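Local coordinates for rhamnosidase B (Bacillus sp., PDB 2OKX), which catalyses the hydrolytic release of terminal alpha-L-rhamnose from glycosides, as an alpha-L-rhamnosidase of glycoside hydrolase family 78, at residues 212-217 / 509-514; 400-405 / 478-483; 685-690 / 695-700; 750-753 / 757-760. One frame throughout, in Å; residues are numbered along the deposited sequence.

In the fold
Two pairs of contacts lie far apart in the chain. Contacts 1 and 2 touch each other, and helix 397-402 of contact 2 lies against the sheet of contact 1; contacts 3 and 4 touch through D688, within the helical glycosidase domain. About 47 Å separates the centres of contacts 1 and 3. Contacts 1 and 3 are buried, whereas 2 and 4 are partly open, 4 including exposed arginines. Their chemistry differs accordingly: methyl packing beside an arginine salt-bridged to two acids in contact 1, a CH-pi contact at a helix end in contact 2, a glutamine-histidine bond in contact 3, and backbone pairing with an arginine end lying over a histidine face in contact 4.

Contact 1. Residues 212-217 / 509-514; sequences SRVKAP and FLTVRG
The guanidinium of R513 meets the methyl of A216 on a slant, CB of A216 lying 4.1 Å from NH1 of R513. One face of the same guanidinium is occupied by a neighbour on its own strand, since CG2 of T511 rests 3.4 Å above the plane, shifted toward the rim. That methyl does double duty, for it also touches V214 across the contact, with T511 CG2 4.0 Å from V214 CG2. The V214 and T511 side chains are set at a slant to each other. T511 reaches both partners because its CG2 stands anti to the backbone N while OG1 lies beside that nitrogen.

The chain of R513 is extended from CG to NE, which carries its charge from the strand to the level of A216. Two carboxylates hold it there: NH1 is salt-bridged to D436 and NE to D464. This pairing suits a buried arginine, since its positive charge is probably balanced by the two acids. Small A216 leaves room for the broad cation, and the beta-branched V214 and T511 favour extended strands while offering methyls to the interior.

V214 and T511 have their CA atoms 8.5 Å apart because the strands are not direct neighbours. Strand 436-443 runs between 207-215 and 507-513, antiparallel to both, in the mixed sheet of the concanavalin-like region; D436 shares backbone bonds with V214. Helix 397-402 lies against the same face, S400 touching A216 and R513, and N401 touching F509.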
loop_
_atom_site.group_PDB
_atom_site.type_symbol
_atom_site.label_atom_id
_atom_site.label_comp_id
_atom_site.label_asym_id
_atom_site.label_seq_id
_atom_site.Cartn_x
_atom_site.Cartn_y
_atom_site.Cartn_z
ATOM N N SER A 212 -6.261 25.774 13.984
ATOM C CA SER A 212 -7.134 26.634 13.201
ATOM C C SER A 212 -8.584 26.482 13.611
ATOM O O SER A 212 -8.983 25.452 14.152
ATOM C CB SER A 212 -7.025 26.287 11.710
ATOM O OG SER A 212 -5.689 26.350 11.235
ATOM N N ARG A 213 -9.363 27.528 13.361
ATOM C CA ARG A 213 -10.793 27.484 13.625
ATOM C C ARG A 213 -11.327 27.140 12.242
ATOM O O ARG A 213 -11.081 27.869 11.280
ATOM C CB ARG A 213 -11.323 28.850 14.074
ATOM C CG ARG A 213 -12.845 28.875 14.265
ATOM C CD ARG A 213 -13.315 30.195 14.884
ATOM N NE ARG A 213 -13.134 31.338 13.992
ATOM C CZ ARG A 213 -14.104 31.874 13.254
ATOM N NH1 ARG A 213 -15.330 31.374 13.299
ATOM N NH2 ARG A 213 -13.849 32.917 12.475
ATOM N N VAL A 214 -12.038 26.026 12.127
ATOM C CA VAL A 214 -12.532 25.612 10.821
ATOM C C VAL A 214 -13.988 25.152 10.795
ATOM O O VAL A 214 -14.609 24.950 11.836
ATOM C CB VAL A 214 -11.661 24.460 10.266
ATOM C CG1 VAL A 214 -10.179 24.848 10.318
ATOM C CG2 VAL A 214 -11.897 23.194 11.081
ATOM N N LYS A 215 -14.513 24.986 9.586
ATOM C CA LYS A 215 -15.877 24.516 9.377
ATOM C C LYS A 215 -15.929 23.622 8.148
ATOM O O LYS A 215 -15.328 23.937 7.123
ATOM C CB LYS A 215 -16.837 25.687 9.161
ATOM C CG LYS A 215 -17.091 26.547 10.384
ATOM C CD LYS A 215 -18.061 27.671 10.036
ATOM C CE LYS A 215 -18.389 28.520 11.255
ATOM N NZ LYS A 215 -19.239 29.692 10.898
ATOM N N ALA A 216 -16.646 22.509 8.267
ATOM C CA ALA A 216 -16.825 21.569 7.170
ATOM C C ALA A 216 -18.079 22.009 6.420
ATOM O O ALA A 216 -18.847 22.834 6.918
ATOM C CB ALA A 216 -17.020 20.162 7.712
ATOM N N PRO A 217 -18.300 21.471 5.213
ATOM C CA PRO A 217 -19.492 21.851 4.444
ATOM C C PRO A 217 -20.753 21.381 5.168
ATOM O O PRO A 217 -20.720 20.380 5.886
ATOM C CB PRO A 217 -19.299 21.117 3.117
ATOM C CG PRO A 217 -17.795 20.939 3.021
ATOM C CD PRO A 217 -17.439 20.565 4.436
ATOM N N PHE A 509 -4.323 15.598 10.766
ATOM C CA PHE A 509 -5.278 16.666 11.011
ATOM C C PHE A 509 -6.224 16.088 12.055
ATOM O O PHE A 509 -6.935 15.123 11.778
ATOM C CB PHE A 509 -6.070 17.012 9.746
ATOM C CG PHE A 509 -5.319 17.873 8.774
ATOM C CD1 PHE A 509 -4.312 17.339 7.976
ATOM C CD2 PHE A 509 -5.615 19.229 8.662
ATOM C CE1 PHE A 509 -3.608 18.147 7.076
ATOM C CE2 PHE A 509 -4.920 20.045 7.768
ATOM C CZ PHE A 509 -3.914 19.502 6.974
ATOM N N LEU A 510 -6.211 16.654 13.259
ATOM C CA LEU A 510 -7.087 16.181 14.324
ATOM C C LEU A 510 -8.078 17.313 14.540
ATOM O O LEU A 510 -7.711 18.380 15.024
ATOM C CB LEU A 510 -6.289 15.913 15.605
ATOM C CG LEU A 510 -7.076 15.246 16.738
ATOM C CD1 LEU A 510 -7.423 13.815 16.344
ATOM C CD2 LEU A 510 -6.255 15.255 18.014
ATOM N N THR A 511 -9.331 17.085 14.162
ATOM C CA THR A 511 -10.340 18.128 14.280
ATOM C C THR A 511 -11.434 17.777 15.282
ATOM O O THR A 511 -12.080 16.729 15.186
ATOM C CB THR A 511 -10.940 18.427 12.897
ATOM O OG1 THR A 511 -9.872 18.601 11.954
ATOM C CG2 THR A 511 -11.760 19.702 12.927
ATOM N N VAL A 512 -11.620 18.670 16.254
ATOM C CA VAL A 512 -12.601 18.488 17.319
ATOM C C VAL A 512 -13.833 19.337 17.027
ATOM O O VAL A 512 -13.723 20.547 16.826
ATOM C CB VAL A 512 -11.997 18.903 18.682
ATOM C CG1 VAL A 512 -12.978 18.601 19.814
ATOM C CG2 VAL A 512 -10.677 18.167 18.905
ATOM N N ARG A 513 -15.000 18.699 17.009
ATOM C CA ARG A 513 -16.250 19.396 16.708
ATOM C C ARG A 513 -17.397 19.104 17.688
ATOM O O ARG A 513 -17.433 18.060 18.338
ATOM C CB ARG A 513 -16.742 19.012 15.306
ATOM C CG ARG A 513 -15.663 18.659 14.277
ATOM C CD ARG A 513 -16.325 18.206 12.973
ATOM N NE ARG A 513 -15.392 17.595 12.023
ATOM C CZ ARG A 513 -14.652 18.270 11.149
ATOM N NH1 ARG A 513 -14.723 19.594 11.087
ATOM N NH2 ARG A 513 -13.840 17.613 10.332
ATOM N N GLY A 514 -18.339 20.042 17.761
ATOM C CA GLY A 514 -19.523 19.890 18.594
ATOM C C GLY A 514 -19.402 19.805 20.104
ATOM O O GLY A 514 -20.354 19.396 20.774
#

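Contact 2. Residues 400-405 / 478-483; sequences SNVWRT and HTYGLD
V402 sets its CG1 anti to the backbone N (chi1 172°), which leaves CG2 beside that nitrogen and directed at H478. The histidine answers with CG anti to its own carbonyl carbon (chi1 -71°), and its imidazole reaches the backbone of N401 and V402 at the helix end. CG2 of V402 then lies over one face of the ring, 4.0 Å from the H478 centroid and 20° off the normal: a CH-pi contact, off-centre toward CG and CD2, with the two side chains crossing at a slant. NE2 of H478 is 3.7 Å from O of N401, a backbone carbonyl that meets the ring obliquely.

Helix 397-402 ends here, W403 being the first residue to leave helical angles, and what it meets is the loop joining strands 475-477 and 485-489. Residues T479 to L482 form a type II beta turn, closed by a 2.7 Å bond from L482 N to O of T479. The backbone angles of G481 would press any CB against the carbonyl O of Y480, which calls for glycine. T479 OG1 gives a 2.7 Å hydrogen bond to O of L482, lying in the carbonyl plane.

The other valine branch serves a second aromatic. CG1 of V402 approaches the edge of Y480, near its plane, 4.4 Å from CE1 of Y480. A branched aliphatic residue suits this place, since one methyl can meet a face and the other an edge. One face of the tyrosine ring carries CB of H478. The hydroxyl of Y480 is hydrogen-bonded to E287, which probably helps fix the phenol ring beside V402.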
loop_
_atom_site.group_PDB
_atom_site.type_symbol
_atom_site.label_atom_id
_atom_site.label_comp_id
_atom_site.label_asym_id
_atom_site.label_seq_id
_atom_site.Cartn_x
_atom_site.Cartn_y
_atom_site.Cartn_z
ATOM N N SER A 400 -14.706 16.669 4.474
ATOM C CA SER A 400 -14.745 17.776 5.422
ATOM C C SER A 400 -13.375 18.436 5.583
ATOM O O SER A 400 -13.274 19.555 6.090
ATOM C CB SER A 400 -15.242 17.283 6.785
ATOM O OG SER A 400 -16.562 16.764 6.701
ATOM N N ASN A 401 -12.320 17.740 5.162
ATOM C CA ASN A 401 -10.968 18.287 5.245
ATOM C C ASN A 401 -10.525 18.894 3.919
ATOM O O ASN A 401 -9.831 19.912 3.897
ATOM C CB ASN A 401 -9.976 17.203 5.685
ATOM C CG ASN A 401 -9.738 17.216 7.178
ATOM O OD1 ASN A 401 -9.049 18.097 7.698
ATOM N ND2 ASN A 401 -10.318 16.251 7.881
ATOM N N VAL A 402 -10.926 18.270 2.814
ATOM C CA VAL A 402 -10.574 18.773 1.494
ATOM C C VAL A 402 -11.281 20.098 1.243
ATOM O O VAL A 402 -10.699 21.025 0.689
ATOM C CB VAL A 402 -10.961 17.768 0.393
ATOM C CG1 VAL A 402 -10.758 18.390 -0.987
ATOM C CG2 VAL A 402 -10.111 16.518 0.537
ATOM N N TRP A 403 -12.543 20.188 1.642
ATOM C CA TRP A 403 -13.272 21.436 1.472
ATOM C C TRP A 403 -13.709 21.954 2.824
ATOM O O TRP A 403 -14.618 21.405 3.450
ATOM C CB TRP A 403 -14.498 21.255 0.567
ATOM C CG TRP A 403 -15.305 22.529 0.371
ATOM C CD1 TRP A 403 -14.877 23.816 0.553
ATOM C CD2 TRP A 403 -16.659 22.621 -0.097
ATOM N NE1 TRP A 403 -15.880 24.702 0.226
ATOM C CE2 TRP A 403 -16.983 23.995 -0.176
ATOM C CE3 TRP A 403 -17.626 21.676 -0.458
ATOM C CZ2 TRP A 403 -18.238 24.449 -0.605
ATOM C CZ3 TRP A 403 -18.879 22.128 -0.887
ATOM C CH2 TRP A 403 -19.169 23.502 -0.954
ATOM N N ARG A 404 -13.029 22.999 3.276
ATOM C CA ARG A 404 -13.335 23.643 4.541
ATOM C C ARG A 404 -13.889 25.007 4.149
ATOM O O ARG A 404 -13.201 25.799 3.507
ATOM C CB ARG A 404 -12.064 23.809 5.392
ATOM C CG ARG A 404 -11.444 22.493 5.859
ATOM C CD ARG A 404 -10.109 22.713 6.569
ATOM N NE ARG A 404 -9.143 23.387 5.703
ATOM C CZ ARG A 404 -7.961 23.841 6.105
ATOM N NH1 ARG A 404 -7.580 23.695 7.367
ATOM N NH2 ARG A 404 -7.168 24.469 5.250
ATOM N N THR A 405 -15.142 25.264 4.514
ATOM C CA THR A 405 -15.787 26.532 4.198
ATOM C C THR A 405 -15.158 27.665 5.005
ATOM O O THR A 405 -15.325 28.844 4.690
ATOM C CB THR A 405 -17.295 26.448 4.476
ATOM O OG1 THR A 405 -17.512 25.978 5.813
ATOM C CG2 THR A 405 -17.948 25.476 3.502
ATOM N N HIS A 478 -3.630 16.527 -0.494
ATOM C CA HIS A 478 -4.641 15.600 -0.004
ATOM C C HIS A 478 -4.486 14.231 -0.639
ATOM O O HIS A 478 -4.059 14.117 -1.787
ATOM C CB HIS A 478 -6.043 16.162 -0.251
ATOM C CG HIS A 478 -6.373 17.317 0.639
ATOM N ND1 HIS A 478 -6.453 18.613 0.181
ATOM C CD2 HIS A 478 -6.576 17.377 1.974
ATOM C CE1 HIS A 478 -6.692 19.423 1.198
ATOM N NE2 HIS A 478 -6.770 18.697 2.296
ATOM N N THR A 479 -4.827 13.195 0.121
ATOM C CA THR A 479 -4.703 11.831 -0.358
ATOM C C THR A 479 -5.895 11.408 -1.221
ATOM O O THR A 479 -6.603 10.458 -0.891
ATOM C CB THR A 479 -4.537 10.849 0.832
ATOM O OG1 THR A 479 -5.670 10.938 1.701
ATOM C CG2 THR A 479 -3.290 11.201 1.638
ATOM N N TYR A 480 -6.111 12.120 -2.327
ATOM C CA TYR A 480 -7.213 11.802 -3.240
ATOM C C TYR A 480 -7.130 10.319 -3.568
ATOM O O TYR A 480 -6.069 9.826 -3.957
ATOM C CB TYR A 480 -7.096 12.611 -4.536
ATOM C CG TYR A 480 -7.027 14.104 -4.331
ATOM C CD1 TYR A 480 -8.127 14.821 -3.854
ATOM C CD2 TYR A 480 -5.851 14.801 -4.594
ATOM C CE1 TYR A 480 -8.054 16.197 -3.644
ATOM C CE2 TYR A 480 -5.765 16.169 -4.388
ATOM C CZ TYR A 480 -6.866 16.864 -3.913
ATOM O OH TYR A 480 -6.765 18.220 -3.705
ATOM N N GLY A 481 -8.247 9.613 -3.408
ATOM C CA GLY A 481 -8.271 8.186 -3.676
ATOM C C GLY A 481 -8.043 7.376 -2.412
ATOM O O GLY A 481 -8.072 6.139 -2.433
ATOM N N LEU A 482 -7.825 8.076 -1.304
ATOM C CA LEU A 482 -7.577 7.423 -0.023
ATOM C C LEU A 482 -8.246 8.144 1.137
ATOM O O LEU A 482 -7.813 9.225 1.536
ATOM C CB LEU A 482 -6.070 7.356 0.248
ATOM C CG LEU A 482 -5.635 6.824 1.614
ATOM C CD1 LEU A 482 -5.869 5.313 1.671
ATOM C CD2 LEU A 482 -4.161 7.145 1.847
ATOM N N ASP A 483 -9.309 7.552 1.670
ATOM C CA ASP A 483 -9.986 8.138 2.821
ATOM C C ASP A 483 -9.169 7.689 4.027
ATOM O O ASP A 483 -9.540 6.753 4.737
ATOM C CB ASP A 483 -11.419 7.616 2.921
ATOM C CG ASP A 483 -12.383 8.402 2.061
ATOM O OD1 ASP A 483 -12.264 8.353 0.817
ATOM O OD2 ASP A 483 -13.262 9.078 2.640
#

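Contact 3. Residues 685-690 / 695-700; sequences APIDQP and VTHQNL
Q689 and H697 cross at about a right angle, with the glutamine amide and the imidazole turned 74° apart. NE2 of H697 donates to OE1 of Q689 over 3.1 Å; the N-H...O angle of 143° makes this a bent bond, the donor being tilted from the carbonyl plane and the acceptor tilted somewhat out of the imidazole plane. The amide is held from its other end too, for NE2 of Q689 bonds to the carbonyl of D683. Glutamine therefore suits the position: one terminus accepts from a histidine while the other donates to a backbone oxygen.

Q689 carries CG between the backbone N and the carbonyl carbon (chi1 58°), and from there its chain runs on extended, bringing OE1 to NE2 of H697. V695 packs against both residues, CG1 lying over one face of the H697 ring, toward its rim, and 3.9 Å from CB of Q689. Its CG2 lies 3.6 Å from O of P690, while CG2 of I687 nears the ring edge. Apolar groups of V695 and I687 thus flank the polar pair.

V695 is the N-cap of helix 696-715, and its carbonyl takes a side-chain bond from ND2 of N699, 2.9 Å long and above the carbonyl plane. H697 also touches N628 of helix 627-644, and I687 packs on helix 764-772. The long loop after helix 647-665 thus closes on the start of 696-715, beside strand 747-752.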
loop_
_atom_site.group_PDB
_atom_site.type_symbol
_atom_site.label_atom_id
_atom_site.label_comp_id
_atom_site.label_asym_id
_atom_site.label_seq_id
_atom_site.Cartn_x
_atom_site.Cartn_y
_atom_site.Cartn_z
ATOM N N ALA A 685 6.586 6.955 -17.237
ATOM C CA ALA A 685 7.118 7.961 -18.146
ATOM C C ALA A 685 6.513 7.737 -19.529
ATOM O O ALA A 685 5.980 6.664 -19.805
ATOM C CB ALA A 685 8.635 7.853 -18.211
ATOM N N PRO A 686 6.596 8.748 -20.412
ATOM C CA PRO A 686 6.070 8.717 -21.783
ATOM C C PRO A 686 6.667 7.644 -22.695
ATOM O O PRO A 686 6.843 7.875 -23.890
ATOM C CB PRO A 686 6.372 10.123 -22.301
ATOM C CG PRO A 686 6.368 10.953 -21.067
ATOM C CD PRO A 686 7.125 10.085 -20.100
ATOM N N ILE A 687 6.989 6.485 -22.130
ATOM C CA ILE A 687 7.541 5.381 -22.909
ATOM C C ILE A 687 6.433 4.854 -23.817
ATOM O O ILE A 687 5.279 4.763 -23.398
ATOM C CB ILE A 687 7.999 4.213 -21.998
ATOM C CG1 ILE A 687 9.218 4.630 -21.177
ATOM C CG2 ILE A 687 8.309 2.978 -22.838
ATOM C CD1 ILE A 687 9.655 3.581 -20.177
ATOM N N ASP A 688 6.773 4.513 -25.055
ATOM C CA ASP A 688 5.766 3.981 -25.963
ATOM C C ASP A 688 5.628 2.501 -25.626
ATOM O O ASP A 688 6.210 1.631 -26.276
ATOM C CB ASP A 688 6.191 4.186 -27.422
ATOM C CG ASP A 688 5.033 4.027 -28.395
ATOM O OD1 ASP A 688 3.867 4.168 -27.967
ATOM O OD2 ASP A 688 5.288 3.776 -29.592
ATOM N N GLN A 689 4.859 2.232 -24.575
ATOM C CA GLN A 689 4.636 0.876 -24.096
ATOM C C GLN A 689 3.138 0.579 -24.106
ATOM O O GLN A 689 2.511 0.431 -23.056
ATOM C CB GLN A 689 5.215 0.740 -22.678
ATOM C CG GLN A 689 4.631 1.727 -21.669
ATOM C CD GLN A 689 5.454 1.845 -20.393
ATOM O OE1 GLN A 689 6.060 0.875 -19.933
ATOM N NE2 GLN A 689 5.464 3.039 -19.805
ATOM N N PRO A 690 2.546 0.482 -25.306
ATOM C CA PRO A 690 1.113 0.206 -25.450
ATOM C C PRO A 690 0.720 -1.188 -24.978
ATOM O O PRO A 690 1.533 -2.111 -24.987
ATOM C CB PRO A 690 0.885 0.390 -26.945
ATOM C CG PRO A 690 2.165 -0.144 -27.523
ATOM C CD PRO A 690 3.210 0.491 -26.622
ATOM N N VAL A 695 6.456 -4.871 -26.980
ATOM C CA VAL A 695 7.106 -3.832 -26.189
ATOM C C VAL A 695 8.535 -4.302 -25.920
ATOM O O VAL A 695 8.755 -5.353 -25.315
ATOM C CB VAL A 695 6.359 -3.595 -24.862
ATOM C CG1 VAL A 695 7.029 -2.476 -24.079
ATOM C CG2 VAL A 695 4.902 -3.244 -25.151
ATOM N N THR A 696 9.503 -3.515 -26.371
ATOM C CA THR A 696 10.909 -3.872 -26.238
ATOM C C THR A 696 11.418 -4.188 -24.833
ATOM O O THR A 696 12.005 -5.248 -24.619
ATOM C CB THR A 696 11.811 -2.785 -26.863
ATOM O OG1 THR A 696 11.389 -2.533 -28.211
ATOM C CG2 THR A 696 13.267 -3.247 -26.893
ATOM N N HIS A 697 11.189 -3.299 -23.868
ATOM C CA HIS A 697 11.704 -3.563 -22.525
ATOM C C HIS A 697 11.344 -4.928 -21.933
ATOM O O HIS A 697 12.212 -5.592 -21.366
ATOM C CB HIS A 697 11.342 -2.424 -21.549
ATOM C CG HIS A 697 9.874 -2.209 -21.350
ATOM N ND1 HIS A 697 9.027 -3.195 -20.891
ATOM C CD2 HIS A 697 9.114 -1.097 -21.490
ATOM C CE1 HIS A 697 7.810 -2.700 -20.756
ATOM N NE2 HIS A 697 7.835 -1.429 -21.113
ATOM N N GLN A 698 10.096 -5.374 -22.064
ATOM C CA GLN A 698 9.751 -6.682 -21.507
ATOM C C GLN A 698 10.297 -7.835 -22.345
ATOM O O GLN A 698 10.445 -8.955 -21.858
ATOM C CB GLN A 698 8.236 -6.830 -21.305
ATOM C CG GLN A 698 7.354 -6.421 -22.473
ATOM C CD GLN A 698 5.877 -6.541 -22.123
ATOM O OE1 GLN A 698 5.451 -6.118 -21.049
ATOM N NE2 GLN A 698 5.091 -7.110 -23.029
ATOM N N ASN A 699 10.602 -7.564 -23.608
ATOM C CA ASN A 699 11.177 -8.595 -24.463
ATOM C C ASN A 699 12.598 -8.835 -23.958
ATOM O O ASN A 699 13.056 -9.973 -23.856
ATOM C CB ASN A 699 11.197 -8.126 -25.918
ATOM C CG ASN A 699 10.001 -8.626 -26.704
ATOM O OD1 ASN A 699 10.009 -9.748 -27.218
ATOM N ND2 ASN A 699 8.958 -7.806 -26.787
ATOM N N LEU A 700 13.278 -7.743 -23.623
ATOM C CA LEU A 700 14.643 -7.801 -23.113
ATOM C C LEU A 700 14.704 -8.503 -21.757
ATOM O O LEU A 700 15.579 -9.333 -21.518
ATOM C CB LEU A 700 15.211 -6.386 -22.996
ATOM C CG LEU A 700 15.390 -5.613 -24.308
ATOM C CD1 LEU A 700 15.645 -4.147 -24.012
ATOM C CD2 LEU A 700 16.544 -6.218 -25.111
#

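Contact 4. Residues 750-753 / 757-760; sequences DCIH and RRSD
I752 and R758 face each other as a non-hydrogen-bonded antiparallel pair, their CA atoms 4.3 Å apart, with a backbone bond on either side. S759 N gives to O of C751 over 2.8 Å, and H753 N gives to O of R757 over 2.8 Å, both nearly straight.

Next to this bridge H753 and R757 run alongside one another in the same direction, with ring and guanidinium planes 37° apart. NH2 of R757 sits over one face of the imidazole, in a very tight contact. Over the opposite face comes SG of C751, itself 3.8 Å from CB of S759. R757 reaches the ring because its chain is extended at first and then bends at chi3 (66°), folding the guanidinium back over the histidine. A flat imidazole suits the slot between sulfur and cation.

An outer ring of acids fixes these groups. ND1 of H753 bonds to E692, while D688 takes a hydrogen bond with the hydroxyl of S759 and a weak one with NE2 of H753; the backbone N of D688 is held in turn by D750. R757 N bonds to the carboxylate of D755 in the turn.

Three residues, 754 to 756, join the paired segments, as in a short beta hairpin with a single bridge. It projects from strand 747-752 ahead of helix 764-772, within the six-hairpin glycosidase domain.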
loop_
_atom_site.group_PDB
_atom_site.type_symbol
_atom_site.label_atom_id
_atom_site.label_comp_id
_atom_site.label_asym_id
_atom_site.label_seq_id
_atom_site.Cartn_x
_atom_site.Cartn_y
_atom_site.Cartn_z
ATOM N N ASP A 750 11.141 1.731 -28.733
ATOM C CA ASP A 750 10.301 1.366 -27.601
ATOM C C ASP A 750 9.389 0.181 -27.878
ATOM O O ASP A 750 9.192 -0.666 -27.005
ATOM C CB ASP A 750 9.459 2.560 -27.149
ATOM C CG ASP A 750 10.138 3.371 -26.064
ATOM O OD1 ASP A 750 11.282 3.029 -25.688
ATOM O OD2 ASP A 750 9.527 4.349 -25.584
ATOM N N CYS A 751 8.837 0.110 -29.087
ATOM C CA CYS A 751 7.939 -0.991 -29.408
ATOM C C CYS A 751 7.523 -1.066 -30.869
ATOM O O CYS A 751 7.937 -0.262 -31.707
ATOM C CB CYS A 751 6.664 -0.872 -28.574
ATOM S SG CYS A 751 5.587 0.487 -29.126
ATOM N N ILE A 752 6.692 -2.064 -31.142
ATOM C CA ILE A 752 6.102 -2.300 -32.450
ATOM C C ILE A 752 4.620 -2.433 -32.123
ATOM O O ILE A 752 4.209 -3.365 -31.427
ATOM C CB ILE A 752 6.591 -3.615 -33.099
ATOM C CG1 ILE A 752 8.065 -3.495 -33.487
ATOM C CG2 ILE A 752 5.749 -3.926 -34.335
ATOM C CD1 ILE A 752 8.618 -4.729 -34.179
ATOM N N HIS A 753 3.828 -1.486 -32.607
ATOM C CA HIS A 753 2.397 -1.479 -32.350
ATOM C C HIS A 753 1.660 -2.667 -32.958
ATOM O O HIS A 753 2.213 -3.410 -33.767
ATOM C CB HIS A 753 1.806 -0.164 -32.851
ATOM C CG HIS A 753 2.284 1.029 -32.084
ATOM N ND1 HIS A 753 1.750 1.397 -30.868
ATOM C CD2 HIS A 753 3.280 1.912 -32.339
ATOM C CE1 HIS A 753 2.394 2.454 -30.408
ATOM N NE2 HIS A 753 3.328 2.786 -31.281
ATOM N N ARG A 757 3.087 -0.987 -36.819
ATOM C CA ARG A 757 3.781 0.292 -36.865
ATOM C C ARG A 757 4.913 0.351 -35.842
ATOM O O ARG A 757 4.682 0.271 -34.634
ATOM C CB ARG A 757 2.801 1.443 -36.615
ATOM C CG ARG A 757 3.447 2.819 -36.681
ATOM C CD ARG A 757 2.409 3.933 -36.613
ATOM N NE ARG A 757 1.720 3.981 -35.326
ATOM C CZ ARG A 757 2.302 4.313 -34.177
ATOM N NH1 ARG A 757 3.591 4.626 -34.150
ATOM N NH2 ARG A 757 1.594 4.333 -33.055
ATOM N N ARG A 758 6.139 0.477 -36.337
ATOM C CA ARG A 758 7.309 0.562 -35.474
ATOM C C ARG A 758 7.279 1.913 -34.775
ATOM O O ARG A 758 7.026 2.941 -35.404
ATOM C CB ARG A 758 8.589 0.436 -36.303
ATOM C CG ARG A 758 8.731 -0.888 -37.037
ATOM C CD ARG A 758 9.830 -0.814 -38.088
ATOM N NE ARG A 758 11.158 -0.612 -37.511
ATOM C CZ ARG A 758 11.842 -1.545 -36.858
ATOM N NH1 ARG A 758 11.331 -2.757 -36.692
ATOM N NH2 ARG A 758 13.046 -1.266 -36.371
ATOM N N SER A 759 7.530 1.906 -33.470
ATOM C CA SER A 759 7.527 3.137 -32.692
ATOM C C SER A 759 8.656 4.066 -33.111
ATOM O O SER A 759 9.722 3.614 -33.524
ATOM C CB SER A 759 7.663 2.822 -31.200
ATOM O OG SER A 759 7.800 4.014 -30.446
ATOM N N ASP A 760 8.414 5.365 -33.001
ATOM C CA ASP A 760 9.417 6.362 -33.345
ATOM C C ASP A 760 9.845 7.041 -32.047
ATOM O O ASP A 760 10.536 8.065 -32.053
ATOM C CB ASP A 760 8.833 7.392 -34.312
ATOM C CG ASP A 760 7.740 8.227 -33.681
ATOM O OD1 ASP A 760 6.794 7.640 -33.110
ATOM O OD2 ASP A 760 7.826 9.470 -33.762
#